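Sarcolemmal membrane-associated protein (Homo sapiens, PDB 6AR0) is, in this chain, the FHA domain of an adaptor that associates with the STRIPAK core to form an extended complex that dephosphorylates STK3 and so inhibits Hippo signaling. Local coordinates at residues 2-7 and 65-70; 48-53 and 107-112; 58-63 and 127-132. All blocks are in the same frame, centred on the assembly; numbering follows the deposited sequence.

Contact 1. Residues 2-7 and 65-70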
ATOM      1  N   PRO A   2      -4.145 -10.792 -20.062  1.00 23.54           N
ATOM      2  CA  PRO A   2      -4.490  -9.528 -19.406  1.00 21.14           C
ATOM      3  C   PRO A   2      -4.571  -9.655 -17.901  1.00 19.23           C
ATOM      4  O   PRO A   2      -5.062 -10.646 -17.366  1.00 20.79           O
ATOM      5  CB  PRO A   2      -5.871  -9.195 -19.971  1.00 24.72           C
ATOM      6  CG  PRO A   2      -6.420 -10.492 -20.444  1.00 33.39           C
ATOM      7  CD  PRO A   2      -5.238 -11.276 -20.921  1.00 34.51           C
ATOM      8  N   SER A   3      -4.098  -8.618 -17.226  1.00 17.12           N
ATOM      9  CA  SER A   3      -4.089  -8.595 -15.775  1.00 14.47           C
ATOM     10  C   SER A   3      -4.097  -7.136 -15.352  1.00 12.63           C
ATOM     11  O   SER A   3      -3.251  -6.364 -15.821  1.00 13.38           O
ATOM     12  CB  SER A   3      -2.806  -9.271 -15.274  1.00 16.66           C
ATOM     13  OG  SER A   3      -2.831  -9.484 -13.882  1.00 20.07           O
ATOM     14  N   ALA A   4      -4.990  -6.769 -14.418  1.00 12.94           N
ATOM     15  CA  ALA A   4      -4.949  -5.437 -13.809  1.00 10.76           C
ATOM     16  C   ALA A   4      -3.639  -5.258 -13.053  1.00  9.81           C
ATOM     17  O   ALA A   4      -3.063  -6.209 -12.526  1.00 10.25           O
ATOM     18  CB  ALA A   4      -6.122  -5.238 -12.846  1.00 11.82           C
ATOM     19  N   LEU A   5      -3.180  -4.015 -12.978  1.00  8.91           N
ATOM     20  CA  LEU A   5      -1.834  -3.728 -12.507  1.00  8.24           C
ATOM     21  C   LEU A   5      -1.834  -2.481 -11.631  1.00  7.44           C
ATOM     22  O   LEU A   5      -2.433  -1.457 -11.985  1.00  7.60           O
ATOM     23  CB  LEU A   5      -0.903  -3.482 -13.707  1.00  8.70           C
ATOM     24  CG  LEU A   5       0.505  -2.945 -13.450  1.00  8.59           C
ATOM     25  CD1 LEU A   5       1.334  -3.927 -12.633  1.00  9.66           C
ATOM     26  CD2 LEU A   5       1.192  -2.621 -14.761  1.00 11.54           C
ATOM     27  N   ALA A   6      -1.120  -2.569 -10.513  1.00  7.12           N
ATOM     28  CA  ALA A   6      -0.784  -1.425  -9.674  1.00  6.74           C
ATOM     29  C   ALA A   6       0.726  -1.273  -9.652  1.00  7.92           C
ATOM     30  O   ALA A   6       1.443  -2.215  -9.288  1.00  8.55           O
ATOM     31  CB  ALA A   6      -1.273  -1.628  -8.243  1.00  7.72           C
ATOM     32  N   ILE A   7       1.210  -0.094 -10.026  1.00  6.84           N
ATOM     33  CA  ILE A   7       2.628   0.228  -9.939  1.00  7.30           C
ATOM     34  C   ILE A   7       2.835   1.124  -8.730  1.00  6.94           C
ATOM     35  O   ILE A   7       2.208   2.180  -8.623  1.00  8.34           O
ATOM     36  CB  ILE A   7       3.132   0.921 -11.215  1.00  8.17           C
ATOM     37  CG1 ILE A   7       2.980  -0.008 -12.432  1.00  9.29           C
ATOM     38  CG2 ILE A   7       4.589   1.357 -11.032  1.00  8.79           C
ATOM     39  CD1 ILE A   7       3.447   0.593 -13.750  1.00 11.00           C
ATOM     40  N   GLY A  65     -14.674  -2.248 -12.381  1.00 15.17           N
ATOM     41  CA  GLY A  65     -13.535  -1.499 -12.860  1.00 15.93           C
ATOM     42  C   GLY A  65     -12.910  -0.605 -11.821  1.00 14.30           C
ATOM     43  O   GLY A  65     -12.112   0.271 -12.176  1.00 17.98           O
ATOM     44  N   LYS A  66     -13.228  -0.808 -10.544  1.00 13.97           N
ATOM     45  CA  LYS A  66     -12.709   0.018  -9.464  1.00 11.65           C
ATOM     46  C   LYS A  66     -11.623  -0.733  -8.692  1.00  9.75           C
ATOM     47  O   LYS A  66     -11.650  -1.962  -8.569  1.00 11.03           O
ATOM     48  CB  LYS A  66     -13.832   0.408  -8.493  1.00 12.73           C
ATOM     49  CG  LYS A  66     -14.896   1.376  -9.027  1.00 17.40           C
ATOM     50  CD  LYS A  66     -15.931   1.765  -7.937  1.00 14.60           C
ATOM     51  CE  LYS A  66     -16.891   2.848  -8.422  1.00 19.44           C
ATOM     52  NZ  LYS A  66     -16.198   4.150  -8.604  1.00 17.39           N
ATOM     53  N   PHE A  67     -10.681   0.030  -8.156  1.00  8.60           N
ATOM     54  CA  PHE A  67      -9.600  -0.472  -7.331  1.00  7.36           C
ATOM     55  C   PHE A  67      -9.845  -0.032  -5.895  1.00  6.74           C
ATOM     56  O   PHE A  67     -10.326   1.087  -5.642  1.00  7.57           O
ATOM     57  CB  PHE A  67      -8.264   0.117  -7.794  1.00  7.26           C
ATOM     58  CG  PHE A  67      -7.822  -0.327  -9.159  1.00  8.91           C
ATOM     59  CD1 PHE A  67      -6.855  -1.303  -9.306  1.00  9.34           C
ATOM     60  CD2 PHE A  67      -8.347   0.257 -10.295  1.00 10.22           C
ATOM     61  CE1 PHE A  67      -6.436  -1.694 -10.575  1.00 12.47           C
ATOM     62  CE2 PHE A  67      -7.933  -0.137 -11.559  1.00 11.81           C
ATOM     63  CZ  PHE A  67      -6.972  -1.093 -11.687  1.00 13.80           C
ATOM     64  N   TYR A  68      -9.438  -0.879  -4.946  1.00  6.50           N
ATOM     65  CA  TYR A  68      -9.682  -0.611  -3.542  1.00  6.38           C
ATOM     66  C   TYR A  68      -8.471  -0.926  -2.685  1.00  6.55           C
ATOM     67  O   TYR A  68      -7.669  -1.812  -2.990  1.00  7.06           O
ATOM     68  CB  TYR A  68     -10.828  -1.459  -3.001  1.00  7.77           C
ATOM     69  CG  TYR A  68     -12.148  -1.102  -3.609  1.00  8.31           C
ATOM     70  CD1 TYR A  68     -12.924  -0.088  -3.061  1.00 10.17           C
ATOM     71  CD2 TYR A  68     -12.610  -1.748  -4.729  1.00  9.28           C
ATOM     72  CE1 TYR A  68     -14.135   0.259  -3.597  1.00 14.19           C
ATOM     73  CE2 TYR A  68     -13.841  -1.412  -5.287  1.00 12.79           C
ATOM     74  CZ  TYR A  68     -14.589  -0.400  -4.709  1.00 12.88           C
ATOM     75  OH  TYR A  68     -15.810  -0.040  -5.224  1.00 19.11           O
ATOM     76  N   LEU A  69      -8.401  -0.219  -1.566  1.00  6.81           N
ATOM     77  CA  LEU A  69      -7.449  -0.443  -0.495  1.00  6.86           C
ATOM     78  C   LEU A  69      -8.212  -0.551   0.818  1.00  7.01           C
ATOM     79  O   LEU A  69      -9.147   0.219   1.066  1.00  8.75           O
ATOM     80  CB  LEU A  69      -6.475   0.740  -0.443  1.00  7.50           C
ATOM     81  CG  LEU A  69      -5.350   0.724   0.586  1.00  7.26           C
ATOM     82  CD1 LEU A  69      -4.420  -0.453   0.359  1.00  8.79           C
ATOM     83  CD2 LEU A  69      -4.571   2.034   0.533  1.00  8.41           C
ATOM     84  N   GLN A  70      -7.831  -1.513   1.657  1.00  7.32           N
ATOM     85  CA  GLN A  70      -8.467  -1.708   2.949  1.00  7.74           C
ATOM     86  C   GLN A  70      -7.401  -1.922   4.010  1.00  7.60           C
ATOM     87  O   GLN A  70      -6.508  -2.759   3.838  1.00  8.50           O
ATOM     88  CB  GLN A  70      -9.392  -2.925   2.898  1.00  8.90           C
ATOM     89  CG  GLN A  70     -10.123  -3.178   4.184  1.00 10.28           C
ATOM     90  CD  GLN A  70     -11.109  -4.299   4.038  1.00 13.52           C
ATOM     91  OE1 GLN A  70     -10.864  -5.267   3.312  1.00 15.57           O
ATOM     92  NE2 GLN A  70     -12.240  -4.178   4.708  1.00 14.43           N
TER
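Phe67 meets Ala4 and the backbone of Leu5 through the CE1 end of its ring, where strand 66-71 of one sheet of the FHA beta sandwich faces the beginning of strand 5-10 in the other. The evidence for packing between sheets, as opposed to pairing within one, is the spacing: Ala4 CA and Phe67 CA lie 9.4 Å apart, and no hydrogen bond joins the two segments. The CB of Phe67 already points toward the other segment, and with CG anti to the carbonyl carbon (chi1 -67°) the ring continues toward Ala4. Its CE1 is the leading atom. The methyl of Ala4, which points toward the ring, approaches to 4.2 Å between Ala4 CB and Phe67 CE1, from an oblique direction. Leu5 contributes main chain only: Leu5 O stands 4.3 Å from Phe67 CE1, while the Leu5 side chain points away, to the opposite side of its strand, where it packs on His21 and Tyr23. That carbonyl is already engaged by the backbone N of Phe128, so its polar demand is met inside its own sheet. Phe67 also packs on Leu24, Leu127 and Ala135; the summed 90 Å² buried between the two segments therefore represents one share of a larger interior cluster. The chemistry is that of dispersion and burial. The small methyl of Ala4, just ahead of strand 5-10, is consistent with the close approach of a large ring, and the contact depends on shape and not on a directional bond.

Contact 2. Residues 48-53 and 107-112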
ATOM      1  N   CYS A  48      10.239  -2.837   6.307  1.00 10.19           N
ATOM      2  CA  CYS A  48       9.962  -1.549   6.943  1.00 10.52           C
ATOM      3  C   CYS A  48       9.375  -1.843   8.311  1.00 10.21           C
ATOM      4  O   CYS A  48       8.351  -2.524   8.413  1.00 11.09           O
ATOM      5  CB  CYS A  48       8.965  -0.745   6.099  1.00 11.50           C
ATOM      6  SG  CYS A  48       8.498   0.852   6.793  1.00 13.27           S
ATOM      7  N   LYS A  49      10.013  -1.305   9.350  1.00 12.26           N
ATOM      8  CA  LYS A  49       9.711  -1.699  10.717  1.00 12.93           C
ATOM      9  C   LYS A  49       8.283  -1.362  11.115  1.00 12.10           C
ATOM     10  O   LYS A  49       7.682  -2.073  11.935  1.00 14.03           O
ATOM     11  CB  LYS A  49      10.688  -0.989  11.662  1.00 14.63           C
ATOM     12  CG  LYS A  49      10.615  -1.477  13.085  1.00 15.62           C
ATOM     13  CD  LYS A  49      11.613  -0.785  13.985  1.00 18.13           C
ATOM     14  CE  LYS A  49      11.506  -1.302  15.402  1.00 20.61           C
ATOM     15  NZ  LYS A  49      12.304  -0.474  16.324  1.00 21.32           N
ATOM     16  N   VAL A  50       7.754  -0.247  10.615  1.00 11.30           N
ATOM     17  CA  VAL A  50       6.500   0.291  11.130  1.00 11.13           C
ATOM     18  C   VAL A  50       5.273  -0.368  10.520  1.00 10.90           C
ATOM     19  O   VAL A  50       4.149  -0.056  10.948  1.00 13.33           O
ATOM     20  CB  VAL A  50       6.463   1.830  11.010  1.00 11.96           C
ATOM     21  CG1 VAL A  50       7.675   2.472  11.695  1.00 15.87           C
ATOM     22  CG2 VAL A  50       6.396   2.263   9.571  1.00 13.53           C
ATOM     23  N   LEU A  51       5.433  -1.284   9.564  1.00  9.95           N
ATOM     24  CA  LEU A  51       4.292  -2.000   8.998  1.00  9.09           C
ATOM     25  C   LEU A  51       3.933  -3.203   9.852  1.00 10.36           C
ATOM     26  O   LEU A  51       4.798  -3.846  10.452  1.00 11.47           O
ATOM     27  CB  LEU A  51       4.575  -2.505   7.584  1.00 10.04           C
ATOM     28  CG  LEU A  51       4.213  -1.502   6.470  1.00 10.73           C
ATOM     29  CD1 LEU A  51       5.090  -0.254   6.489  1.00 12.52           C
ATOM     30  CD2 LEU A  51       4.275  -2.158   5.108  1.00 14.24           C
ATOM     31  N   SER A  52       2.644  -3.520   9.876  1.00 10.16           N
ATOM     32  CA  SER A  52       2.168  -4.772  10.441  1.00 10.27           C
ATOM     33  C   SER A  52       2.350  -5.911   9.436  1.00 10.68           C
ATOM     34  O   SER A  52       2.490  -5.695   8.226  1.00  9.87           O
ATOM     35  CB  SER A  52       0.695  -4.637  10.839  1.00 10.92           C
ATOM     36  OG  SER A  52       0.531  -3.651  11.840  1.00 12.31           O
ATOM     37  N   ARG A  53       2.356  -7.144   9.950  1.00 11.26           N
ATOM     38  CA  ARG A  53       2.475  -8.305   9.076  1.00 11.64           C
ATOM     39  C   ARG A  53       1.314  -8.366   8.096  1.00 10.79           C
ATOM     40  O   ARG A  53       1.510  -8.586   6.894  1.00 11.49           O
ATOM     41  CB  ARG A  53       2.526  -9.583   9.913  1.00 14.22           C
ATOM     42  CG  ARG A  53       2.648 -10.854   9.079  1.00 16.65           C
ATOM     43  CD  ARG A  53       2.632 -12.115   9.933  1.00 18.91           C
ATOM     44  NE  ARG A  53       2.812 -13.314   9.109  1.00 25.93           N
ATOM     45  CZ  ARG A  53       3.849 -14.150   9.174  1.00 29.38           C
ATOM     46  NH1 ARG A  53       4.835 -13.967  10.047  1.00 30.41           N
ATOM     47  NH2 ARG A  53       3.895 -15.195   8.358  1.00 29.25           N
ATOM     48  N   VAL A 107       3.550   5.249   9.867  1.00 11.80           N
ATOM     49  CA  VAL A 107       3.996   6.628  10.035  1.00 11.85           C
ATOM     50  C   VAL A 107       5.450   6.571  10.489  1.00 11.57           C
ATOM     51  O   VAL A 107       5.921   5.552  10.999  1.00 12.57           O
ATOM     52  CB  VAL A 107       3.138   7.388  11.080  1.00 12.31           C
ATOM     53  CG1 VAL A 107       1.669   7.479  10.625  1.00 13.34           C
ATOM     54  CG2 VAL A 107       3.257   6.735  12.470  1.00 14.04           C
ATOM     55  N   ASP A 108       6.172   7.677  10.319  1.00 11.68           N
ATOM     56  CA  ASP A 108       7.511   7.750  10.892  1.00 11.54           C
ATOM     57  C   ASP A 108       7.411   7.637  12.407  1.00 12.29           C
ATOM     58  O   ASP A 108       6.519   8.216  13.032  1.00 13.50           O
ATOM     59  CB  ASP A 108       8.170   9.084  10.540  1.00 13.10           C
ATOM     60  CG  ASP A 108       8.615   9.184   9.093  1.00 15.41           C
ATOM     61  OD1 ASP A 108       8.394   8.249   8.303  1.00 14.02           O
ATOM     62  OD2 ASP A 108       9.202  10.235   8.747  1.00 21.53           O
ATOM     63  N   VAL A 109       8.340   6.903  13.005  1.00 11.92           N
ATOM     64  CA  VAL A 109       8.343   6.665  14.445  1.00 13.65           C
ATOM     65  C   VAL A 109       9.725   7.027  14.977  1.00 13.29           C
ATOM     66  O   VAL A 109      10.717   6.402  14.582  1.00 14.12           O
ATOM     67  CB  VAL A 109       8.021   5.190  14.750  1.00 14.50           C
ATOM     68  CG1 VAL A 109       8.192   4.893  16.235  1.00 18.59           C
ATOM     69  CG2 VAL A 109       6.609   4.832  14.293  1.00 18.85           C
ATOM     70  N   THR A 110       9.801   8.005  15.890  1.00 13.56           N
ATOM     71  CA  THR A 110      11.024   8.235  16.659  1.00 13.22           C
ATOM     72  C   THR A 110      10.883   7.449  17.952  1.00 12.14           C
ATOM     73  O   THR A 110       9.911   7.640  18.684  1.00 12.93           O
ATOM     74  CB  THR A 110      11.252   9.718  16.954  1.00 16.91           C
ATOM     75  OG1 THR A 110      11.397  10.439  15.724  1.00 19.91           O
ATOM     76  CG2 THR A 110      12.515   9.911  17.799  1.00 17.69           C
ATOM     77  N   GLU A 111      11.817   6.538  18.203  1.00 10.68           N
ATOM     78  CA  GLU A 111      11.710   5.659  19.356  1.00 10.59           C
ATOM     79  C   GLU A 111      11.671   6.472  20.647  1.00 10.83           C
ATOM     80  O   GLU A 111      12.298   7.527  20.768  1.00 10.96           O
ATOM     81  CB  GLU A 111      12.896   4.690  19.391  1.00 10.29           C
ATOM     82  CG  GLU A 111      12.959   3.731  18.223  1.00 11.53           C
ATOM     83  CD  GLU A 111      11.819   2.746  18.219  1.00 20.23           C
ATOM     84  OE1 GLU A 111      11.194   2.533  19.285  1.00 23.36           O
ATOM     85  OE2 GLU A 111      11.553   2.175  17.138  1.00 25.75           O
ATOM     86  N   ASN A 112      10.931   5.962  21.633  1.00 11.05           N
ATOM     87  CA  ASN A 112      10.870   6.644  22.920  1.00 11.40           C
ATOM     88  C   ASN A 112      12.083   6.346  23.787  1.00 11.09           C
ATOM     89  O   ASN A 112      12.374   7.110  24.709  1.00 11.34           O
ATOM     90  CB  ASN A 112       9.582   6.262  23.639  1.00 11.97           C
ATOM     91  CG  ASN A 112       8.358   6.726  22.887  1.00 13.55           C
ATOM     92  OD1 ASN A 112       8.311   7.858  22.388  1.00 15.23           O
ATOM     93  ND2 ASN A 112       7.368   5.858  22.771  1.00 13.95           N
TER
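The backbones approach most closely at Val50 and Val107, with 6.9 Å between Val50 CA and Val107 CA, where a type I beta turn from Cys48 to Leu51, closed by a weak Leu51 N to Cys48 O bond, faces the segment that holds strand 109-110. The turn belongs to the loop of the FHA beta sandwich between strands 44-46 and 56-61, and it places Lys49 and Val50 at its two central positions. Val50 straddles the carbonyl of Val107: its CG1 and CG2 methyls each lie 3.6 Å from Val107 O. CG1 also passes alongside Val109, 3.7 Å from Val109 CG2, the two side chains running in opposite directions. Asn76 holds Val50 O and Arg32 holds Leu51 O; with Ser52, and His55 bonded to Ser52 N, they probably correspond to the conserved FHA phosphothreonine site and its supporting histidine, so the contact probably adjoins such a site. Nearer the surface, Lys49 stretches out fully while Glu111 bends at chi2 (-67°) to meet it in a salt bridge. Lys49 NZ donates to Glu111 OE2 at 2.9 Å, arriving from above the carboxylate, 51° out of its plane.

Contact 3. Residues 58-63 and 127-132; sequences VWFDHK and LFLPDG
Phe60 packs against Leu129 and Pro130 at one end of the FHA beta sandwich, joining strand 56-61 to the turn that follows strand 117-128. Its course can be traced atom by atom. CB leaves the strand toward the opposing segment and lies beside Ala4. A chi1 of 177° puts CG anti to the backbone N, beside the carbonyl carbon, and the ring extends to the turn. On one side of the ring, CD1 borders Phe67, and CE1 continues to the Leu129 methyl, with 3.8 Å from Phe60 CE1 to Leu129 CD2; these two side chains cross at about a right angle. On the other side, CD2 sits 3.4 Å above the imidazole plane of His62, over its centre, while His62 CD2 lies in the plane of the Phe60 ring at its edge. CE2 makes the tightest contact between the segments, 3.5 Å from Phe60 CE2 to Pro130 CD, and CZ at the tip touches both partners, at 3.6 Å from Phe60 CZ to Pro130 CD and 4.0 Å from Phe60 CZ to Leu129 CD2. If Phe60 were exchanged for an alanine, the loss of the ring would probably open a gap against Leu129 and Pro130 and leave the imidazole of His62 freer to turn. Both segments have local turns. Leu129 to Gly132 forms a type I beta turn closed by Gly132 N to Leu129 O at 2.8 Å, and Gly132 ends it with a positive phi. In the other segment, Asp61 makes an Asx turn around His62: Asp61 OD1 accepts from Lys63 N at 3.1 Å, on the anti side of the carboxylate.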
ATOM      1  N   VAL A  58      -5.046  -4.803  -1.128  1.00  7.27           N
ATOM      2  CA  VAL A  58      -5.337  -4.027  -2.330  1.00  6.91           C
ATOM      3  C   VAL A  58      -5.881  -4.960  -3.404  1.00  6.95           C
ATOM      4  O   VAL A  58      -5.404  -6.086  -3.562  1.00  7.90           O
ATOM      5  CB  VAL A  58      -4.089  -3.237  -2.813  1.00  7.36           C
ATOM      6  CG1 VAL A  58      -2.918  -4.153  -3.184  1.00  8.78           C
ATOM      7  CG2 VAL A  58      -4.435  -2.318  -3.959  1.00  8.61           C
ATOM      8  N   TRP A  59      -6.885  -4.495  -4.150  1.00  7.05           N
ATOM      9  CA  TRP A  59      -7.475  -5.355  -5.163  1.00  6.95           C
ATOM     10  C   TRP A  59      -8.131  -4.535  -6.258  1.00  6.42           C
ATOM     11  O   TRP A  59      -8.384  -3.337  -6.124  1.00  7.33           O
ATOM     12  CB  TRP A  59      -8.477  -6.346  -4.570  1.00  8.34           C
ATOM     13  CG  TRP A  59      -9.781  -5.776  -4.041  1.00  7.62           C
ATOM     14  CD1 TRP A  59     -10.972  -5.709  -4.695  1.00  8.18           C
ATOM     15  CD2 TRP A  59     -10.012  -5.263  -2.724  1.00  7.73           C
ATOM     16  NE1 TRP A  59     -11.928  -5.187  -3.866  1.00  8.57           N
ATOM     17  CE2 TRP A  59     -11.367  -4.911  -2.647  1.00  7.68           C
ATOM     18  CE3 TRP A  59      -9.204  -5.088  -1.596  1.00  8.63           C
ATOM     19  CZ2 TRP A  59     -11.941  -4.409  -1.485  1.00  8.78           C
ATOM     20  CZ3 TRP A  59      -9.770  -4.581  -0.446  1.00  9.12           C
ATOM     21  CH2 TRP A  59     -11.125  -4.246  -0.399  1.00 10.04           C
ATOM     22  N   PHE A  60      -8.427  -5.241  -7.343  1.00  7.42           N
ATOM     23  CA  PHE A  60      -9.213  -4.741  -8.459  1.00  7.47           C
ATOM     24  C   PHE A  60     -10.534  -5.488  -8.502  1.00  8.35           C
ATOM     25  O   PHE A  60     -10.550  -6.718  -8.447  1.00  9.45           O
ATOM     26  CB  PHE A  60      -8.460  -4.972  -9.771  1.00  8.12           C
ATOM     27  CG  PHE A  60      -9.223  -4.561 -11.002  1.00  9.29           C
ATOM     28  CD1 PHE A  60      -9.534  -3.233 -11.234  1.00 10.21           C
ATOM     29  CD2 PHE A  60      -9.624  -5.505 -11.937  1.00 10.28           C
ATOM     30  CE1 PHE A  60     -10.232  -2.861 -12.385  1.00 13.08           C
ATOM     31  CE2 PHE A  60     -10.307  -5.129 -13.083  1.00 12.51           C
ATOM     32  CZ  PHE A  60     -10.616  -3.817 -13.297  1.00 14.06           C
ATOM     33  N   ASP A  61     -11.631  -4.742  -8.566  1.00  9.16           N
ATOM     34  CA  ASP A  61     -12.974  -5.304  -8.663  1.00 11.41           C
ATOM     35  C   ASP A  61     -13.297  -5.414 -10.140  1.00 11.48           C
ATOM     36  O   ASP A  61     -13.597  -4.416 -10.801  1.00 14.42           O
ATOM     37  CB  ASP A  61     -13.951  -4.384  -7.945  1.00 12.76           C
ATOM     38  CG  ASP A  61     -15.352  -4.924  -7.911  1.00 14.50           C
ATOM     39  OD1 ASP A  61     -15.711  -5.716  -8.804  1.00 18.37           O
ATOM     40  OD2 ASP A  61     -16.101  -4.523  -6.990  1.00 16.89           O
ATOM     41  N   HIS A  62     -13.206  -6.641 -10.656  1.00 15.13           N
ATOM     42  CA  HIS A  62     -13.301  -6.884 -12.085  1.00 21.73           C
ATOM     43  C   HIS A  62     -14.695  -6.587 -12.632  1.00 24.13           C
ATOM     44  O   HIS A  62     -14.841  -6.411 -13.846  1.00 27.29           O
ATOM     45  CB  HIS A  62     -12.878  -8.335 -12.399  1.00 18.76           C
ATOM     46  CG  HIS A  62     -11.418  -8.627 -12.147  1.00 19.51           C
ATOM     47  ND1 HIS A  62     -10.885  -8.765 -10.880  1.00 21.88           N
ATOM     48  CD2 HIS A  62     -10.389  -8.829 -13.008  1.00 20.02           C
ATOM     49  CE1 HIS A  62      -9.590  -9.022 -10.975  1.00 20.87           C
ATOM     50  NE2 HIS A  62      -9.265  -9.068 -12.255  1.00 18.82           N
ATOM     51  N   LYS A  63     -15.716  -6.502 -11.774  1.00 17.92           N
ATOM     52  CA  LYS A  63     -17.083  -6.289 -12.233  1.00 21.88           C
ATOM     53  C   LYS A  63     -17.503  -4.821 -12.279  1.00 19.27           C
ATOM     54  O   LYS A  63     -18.526  -4.506 -12.897  1.00 24.03           O
ATOM     55  CB  LYS A  63     -18.060  -7.104 -11.379  1.00 29.90           C
ATOM     56  CG  LYS A  63     -18.071  -8.587 -11.750  1.00 30.26           C
ATOM     57  CD  LYS A  63     -19.324  -9.292 -11.289  1.00 28.45           C
ATOM     58  CE  LYS A  63     -19.469 -10.655 -11.966  1.00 29.11           C
ATOM     59  NZ  LYS A  63     -20.755 -11.301 -11.604  1.00 33.60           N
ATOM     60  N   LEU A 127      -2.515   2.935 -11.654  1.00  7.73           N
ATOM     61  CA  LEU A 127      -3.439   1.817 -11.737  1.00  7.91           C
ATOM     62  C   LEU A 127      -3.891   1.629 -13.174  1.00  8.06           C
ATOM     63  O   LEU A 127      -4.237   2.601 -13.853  1.00  8.80           O
ATOM     64  CB  LEU A 127      -4.674   2.079 -10.872  1.00  8.32           C
ATOM     65  CG  LEU A 127      -4.371   2.303  -9.389  1.00  8.10           C
ATOM     66  CD1 LEU A 127      -5.627   2.785  -8.671  1.00  9.22           C
ATOM     67  CD2 LEU A 127      -3.836   1.019  -8.754  1.00  8.10           C
ATOM     68  N   PHE A 128      -3.900   0.376 -13.622  1.00  7.64           N
ATOM     69  CA  PHE A 128      -4.221   0.035 -15.004  1.00  8.71           C
ATOM     70  C   PHE A 128      -5.208  -1.118 -15.043  1.00  8.71           C
ATOM     71  O   PHE A 128      -5.037  -2.122 -14.340  1.00  8.57           O
ATOM     72  CB  PHE A 128      -2.948  -0.311 -15.787  1.00  9.38           C
ATOM     73  CG  PHE A 128      -1.933   0.773 -15.717  1.00  9.62           C
ATOM     74  CD1 PHE A 128      -1.955   1.838 -16.600  1.00 11.76           C
ATOM     75  CD2 PHE A 128      -1.008   0.780 -14.695  1.00  9.83           C
ATOM     76  CE1 PHE A 128      -1.042   2.874 -16.470  1.00 13.30           C
ATOM     77  CE2 PHE A 128      -0.092   1.805 -14.577  1.00 13.01           C
ATOM     78  CZ  PHE A 128      -0.106   2.853 -15.472  1.00 13.82           C
ATOM     79  N   LEU A 129      -6.231  -0.960 -15.886  1.00 10.65           N
ATOM     80  CA  LEU A 129      -7.218  -1.987 -16.115  1.00 11.23           C
ATOM     81  C   LEU A 129      -6.580  -3.190 -16.808  1.00 11.77           C
ATOM     82  O   LEU A 129      -5.500  -3.084 -17.392  1.00 11.72           O
ATOM     83  CB  LEU A 129      -8.336  -1.417 -16.988  1.00 13.78           C
ATOM     84  CG  LEU A 129      -9.018  -0.134 -16.501  1.00 16.18           C
ATOM     85  CD1 LEU A 129     -10.010   0.378 -17.525  1.00 21.06           C
ATOM     86  CD2 LEU A 129      -9.699  -0.354 -15.160  1.00 18.27           C
ATOM     87  N   PRO A 130      -7.244  -4.347 -16.782  1.00 13.52           N
ATOM     88  CA  PRO A 130      -6.658  -5.527 -17.439  1.00 15.23           C
ATOM     89  C   PRO A 130      -6.322  -5.308 -18.893  1.00 15.49           C
ATOM     90  O   PRO A 130      -5.353  -5.899 -19.385  1.00 18.88           O
ATOM     91  CB  PRO A 130      -7.734  -6.601 -17.261  1.00 16.39           C
ATOM     92  CG  PRO A 130      -8.416  -6.208 -16.009  1.00 16.21           C
ATOM     93  CD  PRO A 130      -8.438  -4.698 -16.004  1.00 14.82           C
ATOM     94  N   ASP A 131      -7.094  -4.486 -19.604  1.00 14.96           N
ATOM     95  CA  ASP A 131      -6.815  -4.244 -21.014  1.00 16.08           C
ATOM     96  C   ASP A 131      -5.662  -3.272 -21.240  1.00 16.42           C
ATOM     97  O   ASP A 131      -5.305  -3.015 -22.394  1.00 17.09           O
ATOM     98  CB  ASP A 131      -8.081  -3.796 -21.760  1.00 20.83           C
ATOM     99  CG  ASP A 131      -8.558  -2.414 -21.365  1.00 19.51           C
ATOM    100  OD1 ASP A 131      -7.873  -1.716 -20.596  1.00 21.52           O
ATOM    101  OD2 ASP A 131      -9.644  -2.013 -21.840  1.00 27.74           O
ATOM    102  N   GLY A 132      -5.070  -2.743 -20.175  1.00 14.12           N
ATOM    103  CA  GLY A 132      -3.930  -1.864 -20.253  1.00 14.61           C
ATOM    104  C   GLY A 132      -4.254  -0.388 -20.102  1.00 14.38           C
ATOM    105  O   GLY A 132      -3.344   0.409 -19.850  1.00 16.85           O
TER

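Contacts 1 and 3 are neighbours, their centres 4 Å apart, and engage the same four strands: 5-10 beside 117-128 in one sheet, 56-61 beside 66-71 in the other. Contact 1 is buried and contact 3 partly so; in each, an aromatic ring from strand 56-61 or 66-71 packs on residues at or next to the ends of the other sheet's strands, and Phe60 and Phe67 fuse them into one cluster. Backbone pairing of Lys66 O with Asp61 N also links them. Contact 2 lies on the other side of the chain's centre, about 26 Å from contact 1 and 30 Å from contact 3, centre to centre. As a surface contact it combines valine packing with the one salt bridge among the three.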